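Local coordinates for protein diaminopimelate decarboxylase (PDB 1TWI) that catalyses the pyridoxal-phosphate-dependent decarboxylation of meso-diaminopimelate to L-lysine, the last step of lysine biosynthesis by the diaminopimelate pathway, at residues Asn132-Ser137 with Ala156-Pro161; Ser137-Ile142 with Lys194-Met199; Gly206-Ile211 with Asp244-Gly249. All blocks are in the same frame, centred on the assembly; numbering follows the deposited sequence.

From the N terminus, the chain opens contact 1 at strand 130-133, runs up helix 136-149 and closes the contact on strand 153-160, a beta-alpha-beta unit of the barrel. Before that loop closes, residues 137-142 open contact 2, which closes only at helix 188-198. The two contacts therefore cross along the chain; they share S137 and meet where F157 packs on A196. Contact 3 opens after both have closed and completes a second beta-alpha-beta unit, strand 202-208, helix 219-237 and strand 244-246. Strands 153-160 and 202-208 are neighbours, so contacts 1 and 3 belong to one parallel sheet, while contact 2 joins helices outside it.

Contact 1 of 3, residues Asn132-Ser137 with Ala156-Pro161; sequences NVDSIS and AFRINP
V133 and R158 meet through their backbones. V133 N donates a hydrogen bond of 2.9 Å to A156 O, and R158 N returns one of 2.9 Å to V133 O. The two bonds are nearly straight, 165° and 167° at the hydrogen, although V133 N approaches from above the carbonyl plane of A156 and not within it. V133 CB also lies 4.1 Å from F157 CD2, set obliquely to the ring. On the opposite face of the sheet N132 OD1 sits 3.3 Å from the methyl A156 CB.

These are neighbouring parallel strands of the TIM-barrel domain that carries the cofactor, joined through helix 136-149 as a beta-alpha-beta unit. V133 and F157 point outward to the helix layer. N132 and A156 face the barrel interior; there N132 ND2 is bonded to N111 and the side chain packs against E290, a cofactor-binding residue.

Beyond the paired residues the link passes through water. R158 runs away from strand 130-133 as an extended chain, CG turned opposite its own amide nitrogen (chi1 175°), and touches the cofactor. Its guanidinium remains tied to D134 through one water, 2.8 Å from D134 OD2 and 2.9 Å from R158 NH1; the carboxylate and guanidinium themselves do not touch. That carboxylate is fixed by further partners: OD2 takes the amide of G181, and OD1 forms a salt bridge with K310 of the second subunit. R158 NH2 makes a weak hydrogen bond to H210 O, and R158 packs on C358 of the second subunit, the predicted proton donor, in the pocket shared by the two chains.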
loop_
_atom_site.group_PDB
_atom_site.type_symbol
_atom_site.label_atom_id
_atom_site.label_comp_id
_atom_site.label_asym_id
_atom_site.label_seq_id
_atom_site.Cartn_x
_atom_site.Cartn_y
_atom_site.Cartn_z
ATOM N N ASN A 132 -7.143 12.340 -22.033
ATOM C CA ASN A 132 -5.775 12.820 -22.265
ATOM C C ASN A 132 -5.059 11.558 -22.742
ATOM O O ASN A 132 -4.655 10.719 -21.937
ATOM C CB ASN A 132 -5.155 13.349 -20.962
ATOM C CG ASN A 132 -5.826 14.645 -20.469
ATOM O OD1 ASN A 132 -6.454 15.376 -21.253
ATOM N ND2 ASN A 132 -5.649 14.962 -19.160
ATOM N N VAL A 133 -4.902 11.437 -24.060
ATOM C CA VAL A 133 -4.335 10.253 -24.709
ATOM C C VAL A 133 -2.906 10.037 -24.378
ATOM O O VAL A 133 -2.095 10.939 -24.528
ATOM C CB VAL A 133 -4.464 10.340 -26.235
ATOM C CG1 VAL A 133 -3.781 9.136 -26.902
ATOM C CG2 VAL A 133 -5.944 10.403 -26.603
ATOM N N ASP A 134 -2.595 8.805 -23.977
ATOM C CA ASP A 134 -1.265 8.500 -23.507
ATOM C C ASP A 134 -0.354 7.837 -24.527
ATOM O O ASP A 134 0.864 7.866 -24.375
ATOM C CB ASP A 134 -1.389 7.599 -22.269
ATOM C CG ASP A 134 -0.038 7.159 -21.733
ATOM O OD1 ASP A 134 0.510 6.114 -22.209
ATOM O OD2 ASP A 134 0.491 7.885 -20.846
ATOM N N SER A 135 -0.968 7.217 -25.539
ATOM C CA SER A 135 -0.237 6.461 -26.548
ATOM C C SER A 135 -1.022 6.396 -27.850
ATOM O O SER A 135 -2.255 6.663 -27.885
ATOM C CB SER A 135 0.006 5.019 -26.038
ATOM O OG SER A 135 -1.229 4.348 -25.875
ATOM N N ILE A 136 -0.330 6.026 -28.925
ATOM C CA ILE A 136 -1.034 5.910 -30.171
ATOM C C ILE A 136 -2.037 4.739 -30.076
ATOM O O ILE A 136 -3.142 4.817 -30.606
ATOM C CB ILE A 136 -0.030 5.749 -31.331
ATOM C CG1 ILE A 136 0.651 7.145 -31.521
ATOM C CG2 ILE A 136 -0.788 5.301 -32.592
ATOM C CD1 ILE A 136 1.962 7.159 -32.397
ATOM N N SER A 137 -1.652 3.693 -29.348
ATOM C CA SER A 137 -2.513 2.518 -29.166
ATOM C C SER A 137 -3.843 2.984 -28.566
ATOM O O SER A 137 -4.938 2.581 -29.019
ATOM C CB SER A 137 -1.844 1.549 -28.195
ATOM O OG SER A 137 -2.641 0.375 -28.025
ATOM N N ALA A 156 -7.374 14.945 -26.067
ATOM C CA ALA A 156 -6.266 15.840 -25.765
ATOM C C ALA A 156 -5.071 14.849 -25.804
ATOM O O ALA A 156 -5.266 13.627 -25.869
ATOM C CB ALA A 156 -6.444 16.462 -24.346
ATOM N N PHE A 157 -3.838 15.339 -25.806
ATOM C CA PHE A 157 -2.713 14.443 -25.886
ATOM C C PHE A 157 -1.743 14.729 -24.786
ATOM O O PHE A 157 -1.322 15.883 -24.613
ATOM C CB PHE A 157 -2.023 14.626 -27.280
ATOM C CG PHE A 157 -2.902 14.220 -28.412
ATOM C CD1 PHE A 157 -3.956 15.030 -28.820
ATOM C CD2 PHE A 157 -2.777 12.947 -28.948
ATOM C CE1 PHE A 157 -4.904 14.559 -29.752
ATOM C CE2 PHE A 157 -3.724 12.463 -29.883
ATOM C CZ PHE A 157 -4.767 13.252 -30.276
ATOM N N ARG A 158 -1.384 13.700 -24.022
ATOM C CA ARG A 158 -0.413 13.905 -22.931
ATOM C C ARG A 158 0.959 13.804 -23.599
ATOM O O ARG A 158 1.327 12.766 -24.124
ATOM C CB ARG A 158 -0.528 12.809 -21.855
ATOM C CG ARG A 158 0.545 12.935 -20.788
ATOM C CD ARG A 158 0.348 11.940 -19.617
ATOM N NE ARG A 158 1.293 12.239 -18.528
ATOM C CZ ARG A 158 1.250 11.688 -17.324
ATOM N NH1 ARG A 158 0.311 10.790 -17.041
ATOM N NH2 ARG A 158 2.147 12.040 -16.403
ATOM N N ILE A 159 1.703 14.896 -23.574
ATOM C CA ILE A 159 3.014 14.938 -24.214
ATOM C C ILE A 159 4.143 15.022 -23.196
ATOM O O ILE A 159 3.944 15.519 -22.078
ATOM C CB ILE A 159 3.137 16.194 -25.114
ATOM C CG1 ILE A 159 2.940 17.484 -24.249
ATOM C CG2 ILE A 159 1.953 16.292 -26.115
ATOM C CD1 ILE A 159 3.067 18.841 -25.089
ATOM N N ASN A 160 5.337 14.586 -23.609
ATOM C CA ASN A 160 6.546 14.665 -22.776
ATOM C C ASN A 160 7.411 15.677 -23.537
ATOM O O ASN A 160 8.101 15.312 -24.467
ATOM C CB ASN A 160 7.195 13.310 -22.749
ATOM C CG ASN A 160 6.268 12.284 -22.171
ATOM O OD1 ASN A 160 5.408 12.640 -21.364
ATOM N ND2 ASN A 160 6.436 11.026 -22.539
ATOM N N PRO A 161 7.324 16.950 -23.162
ATOM C CA PRO A 161 8.049 18.075 -23.777
ATOM C C PRO A 161 9.534 17.954 -23.620
ATOM O O PRO A 161 10.031 17.203 -22.767
ATOM C CB PRO A 161 7.442 19.308 -23.105
ATOM C CG PRO A 161 7.090 18.815 -21.737
ATOM C CD PRO A 161 6.698 17.339 -21.887
HETATM O O HOH W 1 -1.118 9.045 -18.833
#

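Contact 2 of 3, residues Ser137-Ile142 with Lys194-Met199; sequences SELILI and KMALEM
L139 reaches across from helix 136-149 to A196 and M199 at the end of helix 188-198. Its chi1 of 174° sets CG on the far side from the backbone N and sends the branch straight at the other helix. CB, at the root, stays clear of the opposite segment, and the contact begins at CG, which lies 3.7 Å from M199 SD. From there the fork divides its work. CD1 rests 3.7 Å from the methyl A196 CB. CD2 comes up to the backbone, 3.7 Å from A196 N, and also meets M195 CB at 4.0 Å and M199 CE at 3.8 Å. One leucine tip is thus held among M195 and A196 of the last helical turn and M199 just past it.

The methionine comes to meet it: M199, the first residue past the helix to leave helical geometry, extends beyond CG, and its end meets that of L139 tip to tip. A second, outer layer is thinner. I140 CG1 lies 4.2 Å from M195 CE and 4.1 Å from M199 CE. M195 gets its methyl there by bending at the last torsion, whereas M199 crosses the isoleucine at about a right angle.

The short axes run almost parallel, 9° apart and 10.7 Å at closest approach, as neighbouring outer helices of a TIM barrel do. L139 and A196 both rest on F157 of strand 153-160, which lies beneath the groove between the helices. On the flank of helix 136-149 away from this groove, S137 OG is bonded to H308 of the second subunit.

No hydrogen bond or charge pair spans the helices. The side chains that meet are all aliphatic or thioether, and the contact rests on shape fit and the burial of apolar surface, with no hydrogen bond to fix its direction.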
loop_
_atom_site.group_PDB
_atom_site.type_symbol
_atom_site.label_atom_id
_atom_site.label_comp_id
_atom_site.label_asym_id
_atom_site.label_seq_id
_atom_site.Cartn_x
_atom_site.Cartn_y
_atom_site.Cartn_z
ATOM N N SER A 137 -1.652 3.693 -29.348
ATOM C CA SER A 137 -2.513 2.518 -29.166
ATOM C C SER A 137 -3.843 2.984 -28.566
ATOM O O SER A 137 -4.938 2.581 -29.019
ATOM C CB SER A 137 -1.844 1.549 -28.195
ATOM O OG SER A 137 -2.641 0.375 -28.025
ATOM N N GLU A 138 -3.759 3.822 -27.523
ATOM C CA GLU A 138 -4.993 4.345 -26.903
ATOM C C GLU A 138 -5.801 5.180 -27.923
ATOM O O GLU A 138 -7.027 5.050 -28.036
ATOM C CB GLU A 138 -4.671 5.210 -25.655
ATOM C CG GLU A 138 -5.945 5.891 -25.053
ATOM C CD GLU A 138 -5.602 6.895 -23.969
ATOM O OE1 GLU A 138 -4.487 6.774 -23.393
ATOM O OE2 GLU A 138 -6.455 7.778 -23.696
ATOM N N LEU A 139 -5.125 6.057 -28.672
ATOM C CA LEU A 139 -5.840 6.875 -29.670
ATOM C C LEU A 139 -6.637 5.947 -30.624
ATOM O O LEU A 139 -7.828 6.197 -30.884
ATOM C CB LEU A 139 -4.861 7.744 -30.525
ATOM C CG LEU A 139 -5.543 8.526 -31.684
ATOM C CD1 LEU A 139 -6.461 9.622 -31.132
ATOM C CD2 LEU A 139 -4.485 9.158 -32.619
ATOM N N ILE A 140 -5.982 4.902 -31.125
ATOM C CA ILE A 140 -6.641 3.948 -32.051
ATOM C C ILE A 140 -7.863 3.299 -31.369
ATOM O O ILE A 140 -8.974 3.264 -31.937
ATOM C CB ILE A 140 -5.590 2.878 -32.578
ATOM C CG1 ILE A 140 -4.527 3.609 -33.440
ATOM C CG2 ILE A 140 -6.291 1.725 -33.434
ATOM C CD1 ILE A 140 -3.383 2.707 -33.863
ATOM N N LEU A 141 -7.704 2.870 -30.126
ATOM C CA LEU A 141 -8.817 2.251 -29.430
ATOM C C LEU A 141 -9.956 3.229 -29.209
ATOM O O LEU A 141 -11.155 2.891 -29.350
ATOM C CB LEU A 141 -8.329 1.644 -28.091
ATOM C CG LEU A 141 -9.461 1.152 -27.161
ATOM C CD1 LEU A 141 -10.206 -0.031 -27.808
ATOM C CD2 LEU A 141 -8.829 0.684 -25.826
ATOM N N ILE A 142 -9.631 4.482 -28.885
ATOM C CA ILE A 142 -10.705 5.455 -28.668
ATOM C C ILE A 142 -11.474 5.726 -29.982
ATOM O O ILE A 142 -12.717 5.809 -29.988
ATOM C CB ILE A 142 -10.139 6.826 -28.154
ATOM C CG1 ILE A 142 -9.663 6.672 -26.682
ATOM C CG2 ILE A 142 -11.174 7.912 -28.286
ATOM C CD1 ILE A 142 -8.754 7.887 -26.201
ATOM N N LYS A 194 -1.345 14.126 -35.690
ATOM C CA LYS A 194 -1.696 14.182 -37.119
ATOM C C LYS A 194 -2.576 12.953 -37.461
ATOM O O LYS A 194 -3.494 13.058 -38.282
ATOM C CB LYS A 194 -0.405 14.225 -37.964
ATOM C CG LYS A 194 0.109 15.664 -38.083
ATOM C CD LYS A 194 1.354 15.767 -38.963
ATOM C CE LYS A 194 1.644 17.225 -39.207
ATOM N NZ LYS A 194 2.739 17.409 -40.223
ATOM N N MET A 195 -2.287 11.811 -36.828
ATOM C CA MET A 195 -3.129 10.617 -37.017
ATOM C C MET A 195 -4.550 10.917 -36.566
ATOM O O MET A 195 -5.531 10.585 -37.255
ATOM C CB MET A 195 -2.593 9.421 -36.190
ATOM C CG MET A 195 -1.300 8.836 -36.757
ATOM S SD MET A 195 -0.831 7.287 -35.910
ATOM C CE MET A 195 -2.508 6.559 -35.548
ATOM N N ALA A 196 -4.696 11.549 -35.392
ATOM C CA ALA A 196 -6.040 11.837 -34.908
ATOM C C ALA A 196 -6.796 12.769 -35.850
ATOM O O ALA A 196 -8.007 12.658 -35.970
ATOM C CB ALA A 196 -5.996 12.489 -33.483
ATOM N N LEU A 197 -6.101 13.711 -36.476
ATOM C CA LEU A 197 -6.826 14.641 -37.372
ATOM C C LEU A 197 -7.366 13.918 -38.611
ATOM O O LEU A 197 -8.329 14.385 -39.208
ATOM C CB LEU A 197 -5.913 15.797 -37.783
ATOM C CG LEU A 197 -5.573 16.706 -36.592
ATOM C CD1 LEU A 197 -4.388 17.588 -36.911
ATOM C CD2 LEU A 197 -6.741 17.516 -36.237
ATOM N N GLU A 198 -6.759 12.794 -38.980
ATOM C CA GLU A 198 -7.220 11.996 -40.119
ATOM C C GLU A 198 -8.310 11.015 -39.681
ATOM O O GLU A 198 -9.079 10.532 -40.497
ATOM C CB GLU A 198 -6.062 11.233 -40.771
ATOM C CG GLU A 198 -5.006 12.183 -41.365
ATOM C CD GLU A 198 -5.625 13.396 -42.136
ATOM O OE1 GLU A 198 -6.143 13.182 -43.262
ATOM O OE2 GLU A 198 -5.595 14.571 -41.612
ATOM N N MET A 199 -8.415 10.738 -38.384
ATOM C CA MET A 199 -9.456 9.815 -37.923
ATOM C C MET A 199 -10.810 10.501 -37.983
ATOM O O MET A 199 -10.885 11.695 -37.788
ATOM C CB MET A 199 -9.160 9.376 -36.495
ATOM C CG MET A 199 -8.064 8.378 -36.475
ATOM S SD MET A 199 -7.512 8.154 -34.801
ATOM C CE MET A 199 -6.374 6.886 -35.084
#

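Contact 3 of 3, residues Gly206-Ile211 with Asp244-Gly249; sequences GVHCHI and DVNLGG. With PLP (pyridoxal-5'-phosphate), chain E.
G206-H208 and D244-N246 run side by side as parallel strands, 5° apart with axes 4.8 Å from each other, held by V207 N to D244 O, N246 N to V207 O and C209 N to N246 O. V207 and V245 lie alongside each other on the outer face, CG2 to CG2 4.0 Å. On the inner face H208 turns an edge to N246: CD2 is 3.4 Å from the amide carbon CG, with ring and amide planes 89° apart. E290 takes the polar ends of both, H208 NE2 and N246 ND2. N246 OD1 turns to its own chain and accepts G248 N at 2.9 Å, an Asx turn that shapes the glycine loop.

Past the strands, H210 carries the contact to pyridoxal phosphate. One ring face lies over the cofactor, whose C2 sits 3.4 Å above the imidazole plane near its centre. In that plane, G249 N donates to H210 ND1 at 3.0 Å with an angle of 162°, fixing the ring's rotation and making ND1 the acceptor. H208 adds its edge to the cofactor methyl, CE1 to C2A 3.8 Å. A water ties the ends together, accepting from I211 N and donating to L247 O and G249 O.

Strand 202-208 pairs on its other edge with strand 153-160, and strand 244-246 with 286-289; helix 219-237 links the two strands of this beta-alpha-beta unit and packs E224 against C209, I211 and L247.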
loop_
_atom_site.group_PDB
_atom_site.type_symbol
_atom_site.label_atom_id
_atom_site.label_comp_id
_atom_site.label_asym_id
_atom_site.label_seq_id
_atom_site.Cartn_x
_atom_site.Cartn_y
_atom_site.Cartn_z
ATOM N N GLY A 206 -6.784 19.449 -27.256
ATOM C CA GLY A 206 -5.751 20.023 -26.401
ATOM C C GLY A 206 -4.510 19.189 -26.215
ATOM O O GLY A 206 -4.368 18.099 -26.823
ATOM N N VAL A 207 -3.578 19.703 -25.412
ATOM C CA VAL A 207 -2.357 18.961 -25.066
ATOM C C VAL A 207 -2.319 19.005 -23.509
ATOM O O VAL A 207 -2.837 19.932 -22.894
ATOM C CB VAL A 207 -1.079 19.634 -25.657
ATOM C CG1 VAL A 207 -1.063 19.512 -27.230
ATOM C CG2 VAL A 207 -1.069 21.099 -25.258
ATOM N N HIS A 208 -1.711 18.004 -22.910
ATOM C CA HIS A 208 -1.635 17.851 -21.452
ATOM C C HIS A 208 -0.196 17.465 -21.112
ATOM O O HIS A 208 0.545 16.873 -21.941
ATOM C CB HIS A 208 -2.587 16.707 -21.040
ATOM C CG HIS A 208 -2.359 16.180 -19.657
ATOM N ND1 HIS A 208 -1.589 15.072 -19.400
ATOM C CD2 HIS A 208 -2.819 16.600 -18.452
ATOM C CE1 HIS A 208 -1.595 14.821 -18.100
ATOM N NE2 HIS A 208 -2.339 15.735 -17.499
ATOM N N CYS A 209 0.228 17.813 -19.892
ATOM C CA CYS A 209 1.560 17.437 -19.439
ATOM C C CYS A 209 1.469 17.444 -17.902
ATOM O O CYS A 209 0.785 18.278 -17.294
ATOM C CB CYS A 209 2.595 18.476 -19.911
ATOM S SG CYS A 209 4.261 18.075 -19.417
ATOM N N HIS A 210 2.110 16.472 -17.292
ATOM C CA HIS A 210 2.135 16.378 -15.853
ATOM C C HIS A 210 3.543 15.903 -15.603
ATOM O O HIS A 210 3.976 14.834 -16.117
ATOM C CB HIS A 210 1.164 15.339 -15.340
ATOM C CG HIS A 210 1.328 15.099 -13.882
ATOM N ND1 HIS A 210 0.924 16.023 -12.938
ATOM C CD2 HIS A 210 1.920 14.082 -13.207
ATOM C CE1 HIS A 210 1.264 15.585 -11.741
ATOM N NE2 HIS A 210 1.873 14.409 -11.879
ATOM N N ILE A 211 4.286 16.687 -14.831
ATOM C CA ILE A 211 5.688 16.374 -14.660
ATOM C C ILE A 211 6.203 15.746 -13.391
ATOM O O ILE A 211 7.354 15.334 -13.360
ATOM C CB ILE A 211 6.535 17.639 -14.912
ATOM C CG1 ILE A 211 6.197 18.718 -13.864
ATOM C CG2 ILE A 211 6.270 18.176 -16.289
ATOM C CD1 ILE A 211 7.021 20.011 -14.000
ATOM N N ASP A 244 -7.258 23.727 -25.619
ATOM C CA ASP A 244 -6.957 23.555 -24.197
ATOM C C ASP A 244 -5.505 23.203 -23.955
ATOM O O ASP A 244 -4.969 22.343 -24.646
ATOM C CB ASP A 244 -7.667 22.318 -23.569
ATOM C CG ASP A 244 -9.192 22.413 -23.507
ATOM O OD1 ASP A 244 -9.738 23.525 -23.618
ATOM O OD2 ASP A 244 -9.851 21.338 -23.302
ATOM N N VAL A 245 -4.892 23.835 -22.965
ATOM C CA VAL A 245 -3.553 23.453 -22.514
ATOM C C VAL A 245 -3.763 23.068 -21.040
ATOM O O VAL A 245 -4.258 23.846 -20.226
ATOM C CB VAL A 245 -2.529 24.597 -22.651
ATOM C CG1 VAL A 245 -1.254 24.234 -21.864
ATOM C CG2 VAL A 245 -2.166 24.751 -24.147
ATOM N N ASN A 246 -3.417 21.830 -20.705
ATOM C CA ASN A 246 -3.615 21.326 -19.334
ATOM C C ASN A 246 -2.215 21.054 -18.829
ATOM O O ASN A 246 -1.494 20.226 -19.412
ATOM C CB ASN A 246 -4.483 20.046 -19.422
ATOM C CG ASN A 246 -4.699 19.354 -18.071
ATOM O OD1 ASN A 246 -3.941 19.557 -17.104
ATOM N ND2 ASN A 246 -5.732 18.486 -18.018
ATOM N N LEU A 247 -1.799 21.781 -17.782
ATOM C CA LEU A 247 -0.439 21.605 -17.304
ATOM C C LEU A 247 -0.271 20.655 -16.132
ATOM O O LEU A 247 0.798 20.589 -15.513
ATOM C CB LEU A 247 0.199 22.991 -17.013
ATOM C CG LEU A 247 0.271 23.886 -18.293
ATOM C CD1 LEU A 247 0.628 25.367 -17.901
ATOM C CD2 LEU A 247 1.334 23.354 -19.279
ATOM N N GLY A 248 -1.310 19.856 -15.841
ATOM C CA GLY A 248 -1.121 18.830 -14.803
ATOM C C GLY A 248 -1.098 19.360 -13.378
ATOM O O GLY A 248 -1.526 20.497 -13.099
ATOM N N GLY A 249 -0.610 18.548 -12.454
ATOM C CA GLY A 249 -0.562 18.996 -11.077
ATOM C C GLY A 249 0.885 18.979 -10.586
ATOM O O GLY A 249 1.843 19.288 -11.350
HETATM N N1 PLP E . -2.236 14.823 -12.951
HETATM C C2 PLP E . -1.676 13.583 -13.204
HETATM C C2A PLP E . -1.660 13.123 -14.682
HETATM C C3 PLP E . -1.207 12.851 -12.117
HETATM O O3 PLP E . -0.666 11.639 -12.402
HETATM C C4 PLP E . -1.232 13.307 -10.825
HETATM C C4A PLP E . -0.672 12.399 -9.678
HETATM O O4A PLP E . -0.485 11.256 -9.954
HETATM C C5 PLP E . -1.798 14.573 -10.556
HETATM C C6 PLP E . -2.270 15.294 -11.642
HETATM C C5A PLP E . -1.911 15.248 -9.196
HETATM O O4P PLP E . -0.616 15.421 -8.564
HETATM P P PLP E . -0.461 16.217 -7.201
HETATM O O1P PLP E . 0.982 16.127 -6.916
HETATM O O2P PLP E . -1.285 15.459 -6.199
HETATM O O3P PLP E . -0.915 17.590 -7.415
HETATM O O HOH W 2 2.707 18.876 -13.764
#